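Local structure of dual function macrocyclase-peptidase POPB (Galerina marginata, 5N4B) at residues H20-Q25 and V34-Q39; N81-S86 and W98-G103; Q107-R112 and G129-D134; A606-F611 and D634-L639. The protein cleaves peptide bonds after proline and joins peptide ends into macrocycles in the biosynthesis of the amanitin toxins. The protein carries 1 engineered substitution. All coordinates share one frame; numbering follows the deposited sequence.

Contact 1: residues H20-Q25 and V34-Q39; sequences HVDTYQ and VPDPYQ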
# COMPACT_ATOMS: atom_id res chain seq x y z
N HIS A 20 -4.30 -8.86 -34.90
CA HIS A 20 -2.99 -8.99 -34.26
C HIS A 20 -2.82 -10.36 -33.62
O HIS A 20 -3.70 -10.85 -32.90
CB HIS A 20 -2.82 -7.92 -33.19
CG HIS A 20 -1.45 -7.85 -32.62
ND1 HIS A 20 -0.49 -6.98 -33.08
CD2 HIS A 20 -0.86 -8.59 -31.65
CE1 HIS A 20 0.63 -7.18 -32.40
NE2 HIS A 20 0.43 -8.15 -31.53
N VAL A 21 -1.67 -10.97 -33.85
CA VAL A 21 -1.30 -12.24 -33.24
C VAL A 21 0.11 -12.10 -32.72
O VAL A 21 0.99 -11.60 -33.44
CB VAL A 21 -1.40 -13.43 -34.23
CG1 VAL A 21 -0.93 -14.73 -33.54
CG2 VAL A 21 -2.79 -13.60 -34.73
N ASP A 22 0.34 -12.55 -31.50
CA ASP A 22 1.67 -12.67 -30.94
C ASP A 22 1.99 -14.15 -30.80
O ASP A 22 1.12 -14.94 -30.44
CB ASP A 22 1.74 -12.04 -29.55
CG ASP A 22 1.38 -10.57 -29.55
OD1 ASP A 22 2.13 -9.82 -30.20
OD2 ASP A 22 0.40 -10.19 -28.85
N THR A 23 3.24 -14.51 -31.09
CA THR A 23 3.68 -15.89 -31.00
C THR A 23 4.65 -16.03 -29.85
O THR A 23 5.62 -15.28 -29.73
CB THR A 23 4.29 -16.37 -32.33
OG1 THR A 23 3.28 -16.31 -33.34
CG2 THR A 23 4.79 -17.81 -32.19
N TYR A 24 4.34 -16.98 -28.96
CA TYR A 24 5.13 -17.29 -27.78
C TYR A 24 5.74 -18.67 -27.94
O TYR A 24 5.28 -19.50 -28.73
CB TYR A 24 4.23 -17.26 -26.52
CG TYR A 24 3.69 -15.89 -26.20
CD1 TYR A 24 2.55 -15.43 -26.82
CD2 TYR A 24 4.33 -15.07 -25.29
CE1 TYR A 24 2.07 -14.16 -26.54
CE2 TYR A 24 3.85 -13.80 -25.00
CZ TYR A 24 2.74 -13.35 -25.63
OH TYR A 24 2.29 -12.10 -25.33
N GLN A 25 6.81 -18.90 -27.19
CA GLN A 25 7.44 -20.21 -27.09
C GLN A 25 7.03 -20.91 -25.80
O GLN A 25 7.21 -20.35 -24.71
CB GLN A 25 8.96 -20.11 -27.16
CG GLN A 25 9.50 -19.45 -28.39
CD GLN A 25 9.02 -20.11 -29.68
OE1 GLN A 25 8.69 -19.41 -30.65
NE2 GLN A 25 8.95 -21.44 -29.69
N VAL A 34 -1.00 -16.59 -30.22
CA VAL A 34 -1.96 -16.03 -29.27
C VAL A 34 -2.58 -14.80 -29.93
O VAL A 34 -1.96 -13.74 -29.98
CB VAL A 34 -1.28 -15.66 -27.94
CG1 VAL A 34 -2.30 -15.05 -26.97
CG2 VAL A 34 -0.63 -16.90 -27.31
N PRO A 35 -3.80 -14.90 -30.43
CA PRO A 35 -4.46 -13.70 -30.97
C PRO A 35 -4.62 -12.67 -29.86
O PRO A 35 -4.95 -13.03 -28.73
CB PRO A 35 -5.82 -14.22 -31.42
CG PRO A 35 -5.58 -15.70 -31.71
CD PRO A 35 -4.64 -16.11 -30.60
N ASP A 36 -4.42 -11.40 -30.22
CA ASP A 36 -4.64 -10.27 -29.29
C ASP A 36 -5.50 -9.24 -30.02
O ASP A 36 -5.04 -8.15 -30.38
CB ASP A 36 -3.32 -9.69 -28.80
CG ASP A 36 -3.45 -8.93 -27.44
OD1 ASP A 36 -4.25 -9.37 -26.57
OD2 ASP A 36 -2.73 -7.92 -27.24
N PRO A 37 -6.78 -9.56 -30.23
CA PRO A 37 -7.65 -8.68 -31.02
C PRO A 37 -7.88 -7.34 -30.39
O PRO A 37 -8.38 -6.43 -31.07
CB PRO A 37 -8.96 -9.49 -31.14
CG PRO A 37 -8.91 -10.45 -30.01
CD PRO A 37 -7.46 -10.79 -29.82
N TYR A 38 -7.60 -7.21 -29.08
CA TYR A 38 -7.76 -5.94 -28.38
C TYR A 38 -6.42 -5.28 -28.07
O TYR A 38 -6.33 -4.42 -27.17
CB TYR A 38 -8.64 -6.12 -27.12
CG TYR A 38 -9.98 -6.77 -27.49
CD1 TYR A 38 -10.85 -6.18 -28.40
CD2 TYR A 38 -10.35 -8.00 -26.94
CE1 TYR A 38 -12.02 -6.79 -28.75
CE2 TYR A 38 -11.51 -8.60 -27.29
CZ TYR A 38 -12.35 -8.02 -28.18
OH TYR A 38 -13.53 -8.67 -28.55
N GLN A 39 -5.38 -5.62 -28.82
CA GLN A 39 -4.09 -4.96 -28.65
C GLN A 39 -4.23 -3.45 -28.75
O GLN A 39 -3.52 -2.71 -28.06
CB GLN A 39 -3.07 -5.49 -29.67
CG GLN A 39 -1.68 -4.83 -29.54
CD GLN A 39 -1.62 -3.44 -30.14
OE1 GLN A 39 -2.26 -3.17 -31.16
NE2 GLN A 39 -0.89 -2.52 -29.48
O HOH W 1 -0.31 -7.84 -28.33

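Contact 2: residues N81-S86 and W98-G103; sequences NYAKFS and WFYNRG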
# COMPACT_ATOMS: atom_id res chain seq x y z
N ASN A 81 -17.19 11.12 8.38
CA ASN A 81 -17.14 12.50 8.86
C ASN A 81 -16.84 12.54 10.35
O ASN A 81 -17.69 12.85 11.20
CB ASN A 81 -18.45 13.19 8.54
CG ASN A 81 -18.36 14.69 8.69
OD1 ASN A 81 -17.28 15.25 8.78
ND2 ASN A 81 -19.50 15.34 8.69
N TYR A 82 -15.56 12.25 10.66
CA TYR A 82 -15.06 12.35 12.03
C TYR A 82 -13.60 12.78 11.97
O TYR A 82 -12.89 12.47 11.01
CB TYR A 82 -15.18 11.03 12.83
CG TYR A 82 -14.48 9.85 12.23
CD1 TYR A 82 -15.14 8.99 11.35
CD2 TYR A 82 -13.16 9.56 12.54
CE1 TYR A 82 -14.52 7.91 10.80
CE2 TYR A 82 -12.53 8.45 11.96
CZ TYR A 82 -13.21 7.63 11.12
OH TYR A 82 -12.54 6.54 10.61
N ALA A 83 -13.17 13.51 13.00
CA ALA A 83 -11.81 14.02 13.06
C ALA A 83 -10.81 12.89 13.11
O ALA A 83 -11.02 11.86 13.76
CB ALA A 83 -11.66 14.87 14.32
N LYS A 84 -9.71 13.05 12.36
CA LYS A 84 -8.64 12.05 12.29
C LYS A 84 -7.30 12.71 12.55
O LYS A 84 -7.11 13.88 12.27
CB LYS A 84 -8.62 11.32 10.94
CG LYS A 84 -9.89 10.49 10.79
CD LYS A 84 -10.05 9.95 9.42
CE LYS A 84 -10.77 10.88 8.49
NZ LYS A 84 -12.23 10.80 8.70
N PHE A 85 -6.37 11.94 13.09
CA PHE A 85 -5.09 12.49 13.52
C PHE A 85 -4.04 11.40 13.55
O PHE A 85 -4.34 10.21 13.65
CB PHE A 85 -5.17 13.15 14.91
CG PHE A 85 -6.11 12.48 15.82
CD1 PHE A 85 -5.78 11.30 16.44
CD2 PHE A 85 -7.37 13.01 15.98
CE1 PHE A 85 -6.76 10.63 17.27
CE2 PHE A 85 -8.32 12.38 16.79
CZ PHE A 85 -7.99 11.21 17.41
N SER A 86 -2.79 11.82 13.42
CA SER A 86 -1.64 10.94 13.49
C SER A 86 -1.02 10.97 14.86
O SER A 86 -1.35 11.79 15.71
CB SER A 86 -0.57 11.36 12.46
OG SER A 86 0.10 12.57 12.89
N TRP A 98 1.95 17.04 14.15
CA TRP A 98 1.09 15.91 13.87
C TRP A 98 0.13 16.30 12.75
O TRP A 98 -0.17 17.49 12.54
CB TRP A 98 0.28 15.48 15.12
CG TRP A 98 -0.72 16.46 15.58
CD1 TRP A 98 -2.07 16.45 15.29
CD2 TRP A 98 -0.50 17.62 16.40
NE1 TRP A 98 -2.68 17.55 15.86
CE2 TRP A 98 -1.75 18.28 16.54
CE3 TRP A 98 0.62 18.17 17.00
CZ2 TRP A 98 -1.89 19.44 17.31
CZ3 TRP A 98 0.46 19.33 17.75
CH2 TRP A 98 -0.77 19.95 17.88
N PHE A 99 -0.39 15.30 12.05
CA PHE A 99 -1.41 15.53 11.03
C PHE A 99 -2.81 15.46 11.63
O PHE A 99 -3.09 14.67 12.52
CB PHE A 99 -1.30 14.50 9.88
CG PHE A 99 -0.13 14.73 9.00
CD1 PHE A 99 -0.20 15.65 7.97
CD2 PHE A 99 1.04 14.03 9.22
CE1 PHE A 99 0.89 15.86 7.16
CE2 PHE A 99 2.12 14.23 8.38
CZ PHE A 99 2.03 15.15 7.35
N TYR A 100 -3.67 16.33 11.11
CA TYR A 100 -5.04 16.48 11.57
C TYR A 100 -5.95 16.70 10.38
O TYR A 100 -5.64 17.53 9.52
CB TYR A 100 -5.19 17.68 12.55
CG TYR A 100 -6.62 17.99 12.99
CD1 TYR A 100 -7.37 17.06 13.68
CD2 TYR A 100 -7.21 19.16 12.65
CE1 TYR A 100 -8.66 17.33 14.06
CE2 TYR A 100 -8.51 19.45 13.04
CZ TYR A 100 -9.21 18.50 13.72
OH TYR A 100 -10.51 18.83 14.08
N ASN A 101 -7.05 15.93 10.30
CA ASN A 101 -8.09 16.08 9.28
C ASN A 101 -9.39 16.38 10.02
O ASN A 101 -9.79 15.63 10.91
CB ASN A 101 -8.20 14.78 8.49
CG ASN A 101 -8.98 14.94 7.21
OD1 ASN A 101 -10.10 15.45 7.23
ND2 ASN A 101 -8.39 14.54 6.09
N ARG A 102 -10.04 17.47 9.64
CA ARG A 102 -11.31 17.84 10.25
C ARG A 102 -12.39 16.79 10.05
O ARG A 102 -13.35 16.77 10.83
CB ARG A 102 -11.79 19.21 9.72
CG ARG A 102 -10.88 20.35 10.14
CD ARG A 102 -11.08 21.63 9.28
NE ARG A 102 -12.42 22.20 9.36
CZ ARG A 102 -12.79 23.10 10.26
NH1 ARG A 102 -11.95 23.59 11.16
NH2 ARG A 102 -14.03 23.57 10.23
N GLY A 103 -12.27 15.97 9.02
CA GLY A 103 -13.17 14.84 8.79
C GLY A 103 -13.19 14.37 7.35
O GLY A 103 -13.02 13.19 7.07
O HOH W 2 -15.83 15.71 11.22

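Contact 3: residues Q107-R112 and G129-D134; sequences QSVLYR and GDVFFD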
# COMPACT_ATOMS: atom_id res chain seq x y z
N GLN A 107 -6.75 16.21 1.90
CA GLN A 107 -5.40 16.01 2.43
C GLN A 107 -5.40 16.51 3.88
O GLN A 107 -5.95 17.58 4.18
CB GLN A 107 -4.30 16.73 1.64
CG GLN A 107 -4.21 16.36 0.16
CD GLN A 107 -3.09 17.06 -0.57
OE1 GLN A 107 -1.93 16.71 -0.41
NE2 GLN A 107 -3.45 18.03 -1.37
N SER A 108 -4.80 15.75 4.75
CA SER A 108 -4.68 16.14 6.14
C SER A 108 -3.61 17.22 6.28
O SER A 108 -2.72 17.36 5.44
CB SER A 108 -4.36 14.94 7.01
OG SER A 108 -5.42 14.01 6.86
N VAL A 109 -3.70 17.97 7.36
CA VAL A 109 -2.92 19.18 7.58
C VAL A 109 -1.93 18.96 8.71
O VAL A 109 -2.28 18.42 9.76
CB VAL A 109 -3.84 20.37 7.90
CG1 VAL A 109 -3.06 21.61 8.18
CG2 VAL A 109 -4.81 20.55 6.72
N LEU A 110 -0.69 19.39 8.50
CA LEU A 110 0.36 19.25 9.49
C LEU A 110 0.30 20.42 10.47
O LEU A 110 0.52 21.58 10.09
CB LEU A 110 1.72 19.15 8.81
CG LEU A 110 2.96 18.77 9.60
CD1 LEU A 110 2.71 17.49 10.43
CD2 LEU A 110 4.15 18.59 8.66
N TYR A 111 0.09 20.11 11.73
CA TYR A 111 -0.00 21.05 12.84
C TYR A 111 1.27 21.03 13.67
O TYR A 111 1.96 20.02 13.75
CB TYR A 111 -1.18 20.65 13.75
CG TYR A 111 -2.50 21.29 13.36
CD1 TYR A 111 -3.08 21.05 12.15
CD2 TYR A 111 -3.14 22.15 14.19
CE1 TYR A 111 -4.28 21.67 11.75
CE2 TYR A 111 -4.35 22.74 13.82
CZ TYR A 111 -4.88 22.50 12.59
OH TYR A 111 -6.06 23.14 12.22
N ARG A 112 1.48 22.15 14.26
CA ARG A 112 2.64 22.34 15.32
C ARG A 112 2.13 22.89 16.64
O ARG A 112 1.29 23.76 16.72
CB ARG A 112 3.45 23.52 14.77
CG ARG A 112 4.63 24.00 15.64
CD ARG A 112 5.43 25.18 15.02
NE ARG A 112 6.55 25.60 15.91
CZ ARG A 112 6.46 26.48 16.92
NH1 ARG A 112 7.55 26.88 17.59
NH2 ARG A 112 5.28 26.96 17.27
N GLY A 129 -2.62 23.53 18.86
CA GLY A 129 -1.71 23.64 17.74
C GLY A 129 -2.16 24.67 16.73
O GLY A 129 -3.29 25.17 16.79
N ASP A 130 -1.21 25.07 15.90
CA ASP A 130 -1.46 25.95 14.77
C ASP A 130 -1.04 25.21 13.50
O ASP A 130 -0.22 24.29 13.53
CB ASP A 130 -0.61 27.25 14.82
CG ASP A 130 -0.66 28.01 16.16
OD1 ASP A 130 -1.76 28.33 16.58
OD2 ASP A 130 0.43 28.26 16.76
N VAL A 131 -1.58 25.61 12.35
CA VAL A 131 -1.17 25.03 11.09
C VAL A 131 0.29 25.33 10.85
O VAL A 131 0.73 26.49 10.95
CB VAL A 131 -2.04 25.57 9.94
CG1 VAL A 131 -1.50 25.14 8.58
CG2 VAL A 131 -3.50 25.18 10.12
N PHE A 132 1.05 24.31 10.47
CA PHE A 132 2.39 24.46 9.92
C PHE A 132 2.41 24.25 8.41
O PHE A 132 2.98 25.07 7.68
CB PHE A 132 3.44 23.53 10.61
CG PHE A 132 4.69 23.42 9.84
CD1 PHE A 132 5.43 24.55 9.56
CD2 PHE A 132 5.11 22.23 9.27
CE1 PHE A 132 6.51 24.48 8.75
CE2 PHE A 132 6.18 22.16 8.49
CZ PHE A 132 6.92 23.26 8.22
N PHE A 133 1.77 23.20 7.92
CA PHE A 133 1.86 22.90 6.49
C PHE A 133 0.54 22.30 6.04
O PHE A 133 0.19 21.17 6.44
CB PHE A 133 3.03 21.95 6.18
CG PHE A 133 3.24 21.70 4.73
CD1 PHE A 133 3.98 22.60 3.97
CD2 PHE A 133 2.70 20.61 4.09
CE1 PHE A 133 4.20 22.42 2.62
CE2 PHE A 133 2.94 20.45 2.69
CZ PHE A 133 3.66 21.39 2.01
N ASP A 134 -0.18 23.05 5.22
CA ASP A 134 -1.49 22.64 4.69
C ASP A 134 -1.31 22.24 3.23
O ASP A 134 -1.23 23.12 2.35
CB ASP A 134 -2.51 23.76 4.82
CG ASP A 134 -3.88 23.36 4.34
OD1 ASP A 134 -3.99 22.28 3.73
OD2 ASP A 134 -4.85 24.13 4.58
O HOH W 3 2.28 26.44 16.35

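Contact 4: residues A606-F611 and D634-L639; sequences ADLLKF and DYIYPL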
# COMPACT_ATOMS: atom_id res chain seq x y z
N ALA A 606 -4.31 -8.18 -15.63
CA ALA A 606 -5.13 -9.21 -16.27
C ALA A 606 -4.49 -9.84 -17.50
O ALA A 606 -4.84 -10.99 -17.85
CB ALA A 606 -6.51 -8.67 -16.65
N ASP A 607 -3.59 -9.12 -18.17
CA ASP A 607 -2.85 -9.67 -19.31
C ASP A 607 -1.51 -10.12 -18.74
O ASP A 607 -0.56 -9.35 -18.62
CB ASP A 607 -2.71 -8.66 -20.42
CG ASP A 607 -1.98 -9.23 -21.62
OD1 ASP A 607 -1.29 -10.26 -21.48
OD2 ASP A 607 -2.08 -8.61 -22.71
N LEU A 608 -1.44 -11.39 -18.32
CA LEU A 608 -0.21 -11.90 -17.71
C LEU A 608 0.82 -12.33 -18.75
O LEU A 608 1.92 -12.74 -18.37
CB LEU A 608 -0.49 -13.06 -16.77
CG LEU A 608 -1.01 -12.79 -15.40
CD1 LEU A 608 -1.06 -14.11 -14.63
CD2 LEU A 608 -0.15 -11.81 -14.63
N LEU A 609 0.51 -12.22 -20.05
CA LEU A 609 1.52 -12.44 -21.08
C LEU A 609 2.28 -11.18 -21.44
O LEU A 609 3.41 -11.29 -21.92
CB LEU A 609 0.92 -13.05 -22.35
CG LEU A 609 0.31 -14.43 -22.18
CD1 LEU A 609 -0.23 -14.92 -23.49
CD2 LEU A 609 1.29 -15.40 -21.61
N LYS A 610 1.73 -9.99 -21.16
CA LYS A 610 2.38 -8.74 -21.56
C LYS A 610 2.63 -7.78 -20.40
O LYS A 610 3.10 -6.66 -20.64
CB LYS A 610 1.56 -8.04 -22.67
CG LYS A 610 1.41 -8.83 -23.99
CD LYS A 610 0.72 -7.99 -25.14
CE LYS A 610 1.57 -6.83 -25.61
NZ LYS A 610 0.99 -6.12 -26.82
N PHE A 611 2.38 -8.17 -19.16
CA PHE A 611 2.48 -7.23 -18.05
C PHE A 611 3.88 -6.61 -17.96
O PHE A 611 4.02 -5.48 -17.49
CB PHE A 611 2.15 -7.93 -16.71
CG PHE A 611 3.21 -8.95 -16.27
CD1 PHE A 611 4.31 -8.56 -15.56
CD2 PHE A 611 3.10 -10.29 -16.61
CE1 PHE A 611 5.32 -9.45 -15.21
CE2 PHE A 611 4.09 -11.18 -16.28
CZ PHE A 611 5.20 -10.78 -15.55
N ASP A 634 4.55 -21.67 -19.70
CA ASP A 634 3.67 -22.81 -19.55
C ASP A 634 2.83 -22.79 -18.28
O ASP A 634 1.76 -23.40 -18.25
CB ASP A 634 4.44 -24.12 -19.64
CG ASP A 634 4.80 -24.47 -21.06
OD1 ASP A 634 4.35 -23.84 -22.05
OD2 ASP A 634 5.58 -25.43 -21.18
N TYR A 635 3.28 -22.15 -17.20
CA TYR A 635 2.41 -21.99 -16.04
C TYR A 635 1.70 -20.64 -16.00
O TYR A 635 0.66 -20.53 -15.35
CB TYR A 635 3.16 -22.27 -14.73
CG TYR A 635 4.35 -21.41 -14.38
CD1 TYR A 635 4.21 -20.10 -13.97
CD2 TYR A 635 5.62 -21.95 -14.36
CE1 TYR A 635 5.32 -19.33 -13.61
CE2 TYR A 635 6.72 -21.21 -13.96
CZ TYR A 635 6.57 -19.88 -13.58
OH TYR A 635 7.66 -19.12 -13.18
N ILE A 636 2.20 -19.64 -16.73
CA ILE A 636 1.54 -18.33 -16.81
C ILE A 636 0.30 -18.36 -17.70
O ILE A 636 -0.77 -17.84 -17.35
CB ILE A 636 2.53 -17.26 -17.30
CG1 ILE A 636 3.64 -17.07 -16.30
CG2 ILE A 636 1.82 -15.94 -17.55
CD1 ILE A 636 4.87 -16.29 -16.89
N TYR A 637 0.46 -18.89 -18.91
CA TYR A 637 -0.62 -18.84 -19.88
C TYR A 637 -1.92 -19.42 -19.38
O TYR A 637 -2.98 -18.79 -19.61
CB TYR A 637 -0.13 -19.55 -21.15
CG TYR A 637 -1.02 -19.49 -22.36
CD1 TYR A 637 -1.65 -18.32 -22.74
CD2 TYR A 637 -1.17 -20.61 -23.17
CE1 TYR A 637 -2.43 -18.26 -23.90
CE2 TYR A 637 -1.96 -20.55 -24.34
CZ TYR A 637 -2.58 -19.37 -24.67
OH TYR A 637 -3.35 -19.28 -25.81
N PRO A 638 -1.95 -20.55 -18.68
CA PRO A 638 -3.25 -21.07 -18.18
C PRO A 638 -3.87 -20.26 -17.05
O PRO A 638 -5.02 -20.51 -16.72
CB PRO A 638 -2.92 -22.49 -17.71
CG PRO A 638 -1.51 -22.74 -18.14
CD PRO A 638 -0.84 -21.48 -18.45
N LEU A 639 -3.12 -19.35 -16.44
CA LEU A 639 -3.62 -18.50 -15.38
C LEU A 639 -4.04 -17.12 -15.86
O LEU A 639 -4.79 -16.43 -15.16
CB LEU A 639 -2.53 -18.34 -14.32
CG LEU A 639 -2.94 -17.82 -12.97
CD1 LEU A 639 -3.94 -18.81 -12.35
CD2 LEU A 639 -1.67 -17.72 -12.13

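Contact 1: residues H20-Q25 and V34-Q39
A two-stranded antiparallel hairpin near the N terminus, strands 21-26 and 30-35, is paired here at the end away from its turn, Val21 facing Pro35 and Asp22 facing Val34. Asp22 and Val34 exchange both backbone bonds, Asp22 N to Val34 O at 3.0 Å and Val34 N to Asp22 O at 2.7 Å. One residue past the strand, Asp36 N reaches His20 O at 2.8 Å in an almost straight bond (176°). Because CG of His20 is anti to the backbone N (chi1 -172°), its imidazole lies alongside Asp36, and Gln39 CG sits 4.2 Å over the centre of one ring face. The ring's NE2 donates to Asp22 OD1 at 2.7 Å, meeting the carboxylate from above its plane. On the same face of the hairpin as Asp22, Val34 CG2 packs 3.5 Å from Tyr24 CD1; the tyrosine ring also meets Phe633 of the catalytic domain. The carboxylates of Asp22 and Asp36 approach to 4.2 Å between their OD2 atoms; one water donates to both, and Lys672 forms a salt bridge with Asp36. Imidazole, water and lysine together probably offset the repulsion between the acids.

Contact 2: residues N81-S86 and W98-G103
Trp98 lies in the second of two antiparallel strands, 84-90 and 96-101, the first hairpin of a four-stranded blade in the beta-propeller. Trp98 CA lies 3.6 Å from Ser86 OG, and its indole NE1 hydrogen-bonds Asp125. Phe99 N then donates to that same Ser86 OG at 2.9 Å, a side-chain oxygen standing in for a backbone carbonyl. With chi1 at 73°, the serine hydroxyl lies between its own N and carbonyl carbon, within range of this N-H and near the plane of the Phe99 ring, at its edge. Phe99 O in turn accepts from Ser86 N. Tyr100 follows, paired with Phe85; its CE1 touches Ala83 CB at 3.9 Å. Asn101 and Lys84 exchange two nearly straight backbone bonds, and Asn101 OD1 accepts from Gly103 N, forming an Asx turn that bends the chain out of the strand. A water bridges Arg102 O and Asn81 OD1. Gly103 adopts backbone angles (158°/-52°) that would jam a CB against the preceding carbonyl. The Lys84 chain, bent at its last two torsions, brings its ammonium over the Tyr82 ring, where NZ donates to Gly103 O at 3.0 Å and Tyr82 O at 2.9 Å.

Contact 3: residues Q107-R112 and G129-D134
Leu110 and Phe132 pack side by side in the buried part of the contact, between the third strand (109-113) and the outermost strand (129-133) of a propeller blade. CD2 of Leu110 comes in at the edge of the Phe132 ring, in its plane, 3.8 Å from Phe132 CD2. Phe132 and Phe133 both face Leu110, a classic beta bulge: Leu110 O accepts from Phe132 N at 2.8 Å and from Phe133 N at 3.0 Å, while Leu110 N donates to Phe133 O. With its CG swung opposite the backbone N (chi1 165°), Phe132 lays its ring alongside Leu110, and both phenylalanine rings meet Phe158 of the next blade. On the other face Tyr111 lies against the outer strand, with Val131 N above the rim of one ring face and Val131 CG2 3.9 Å from CZ of Tyr111; its hydroxyl bonds Asp126. Val109 CG1 also meets Val131 CG1 at 3.9 Å. Toward the partly exposed end the side chains spread apart. Arg112 and Asp130 still exchange two backbone bonds, Arg112 N to Asp130 O at 2.8 Å and Asp130 N to Arg112 O at 2.9 Å, but the end of the arginine, modelled in two conformations, leads away, and any water link from it to Asp130 is doubtful. Backbone bonds hold the strands at the bulge and at the Arg112-Asp130 pair. The chemistry differs between the two: a carbonyl gripped by two N-H groups amid apolar packing at the bulge, and an acid in a salt bridge with Lys114 at the more open end.

Contact 4: residues A606-F611 and D634-L639
Leu608, Ile636 and Leu609 bury the most surface here, and the methyl group CG2 of Ile636 is where the first two meet. Pointing away from its own backbone N, this methyl projects from helix 630-636 across to the loop 606-611. There it comes 3.8 Å from Leu608 CB and 3.3 Å from Leu608 O. That carbonyl oxygen is buried against the methyl and has no polar partner, an apolar surrounding that probably costs some stability. Leu608 CD1 extends further, to 4.4 Å from CD2 of Leu639. The side chain of Leu609, although its first bond runs alongside the partner segment, brings both branches onto Ile636 and Tyr637: CD2 lies 4.1 Å from Ile636 CG2, while CD1 touches Tyr637 CD1 at 3.8 Å. The Tyr637 ring is itself stacked on Phe633. Asp607 OD1 receives weak bonds from the N-H groups of Leu609 and Lys610, and its OD2 forms a salt bridge with Lys672. Side chains of the N-terminal hairpin, Tyr24 and Val34, pack against Leu609 as well. Leu608 is about 11 Å, side chain to side chain, from Ala578, the engineered replacement at the catalytic serine position. This is apolar packing within the alpha/beta-hydrolase domain, where the loop following strand 598-602 meets segment 634-639, which continues from helix 630-636.

From the N terminus, contact 1 closes the short hairpin loop between 20-25 and 34-39, contact 2 the hairpin between 81-86 and 98-103, and contact 3 the longer loop, with helix 125-128, between 107-112 and 129-134. Far along the chain, contact 4 closes the loop between 606-611 and 634-639. All four follow in series; none nests or crosses. Contacts 2 and 3 share one propeller blade, joined through strands 96-101 and 109-113, where Trp98 O faces Tyr111 N at 2.8 Å. Contacts 1 and 4, with centres 12 Å apart, touch as the N-terminal hairpin packs on the catalytic domain, on the opposite side of the chain's centre from contacts 2 and 3.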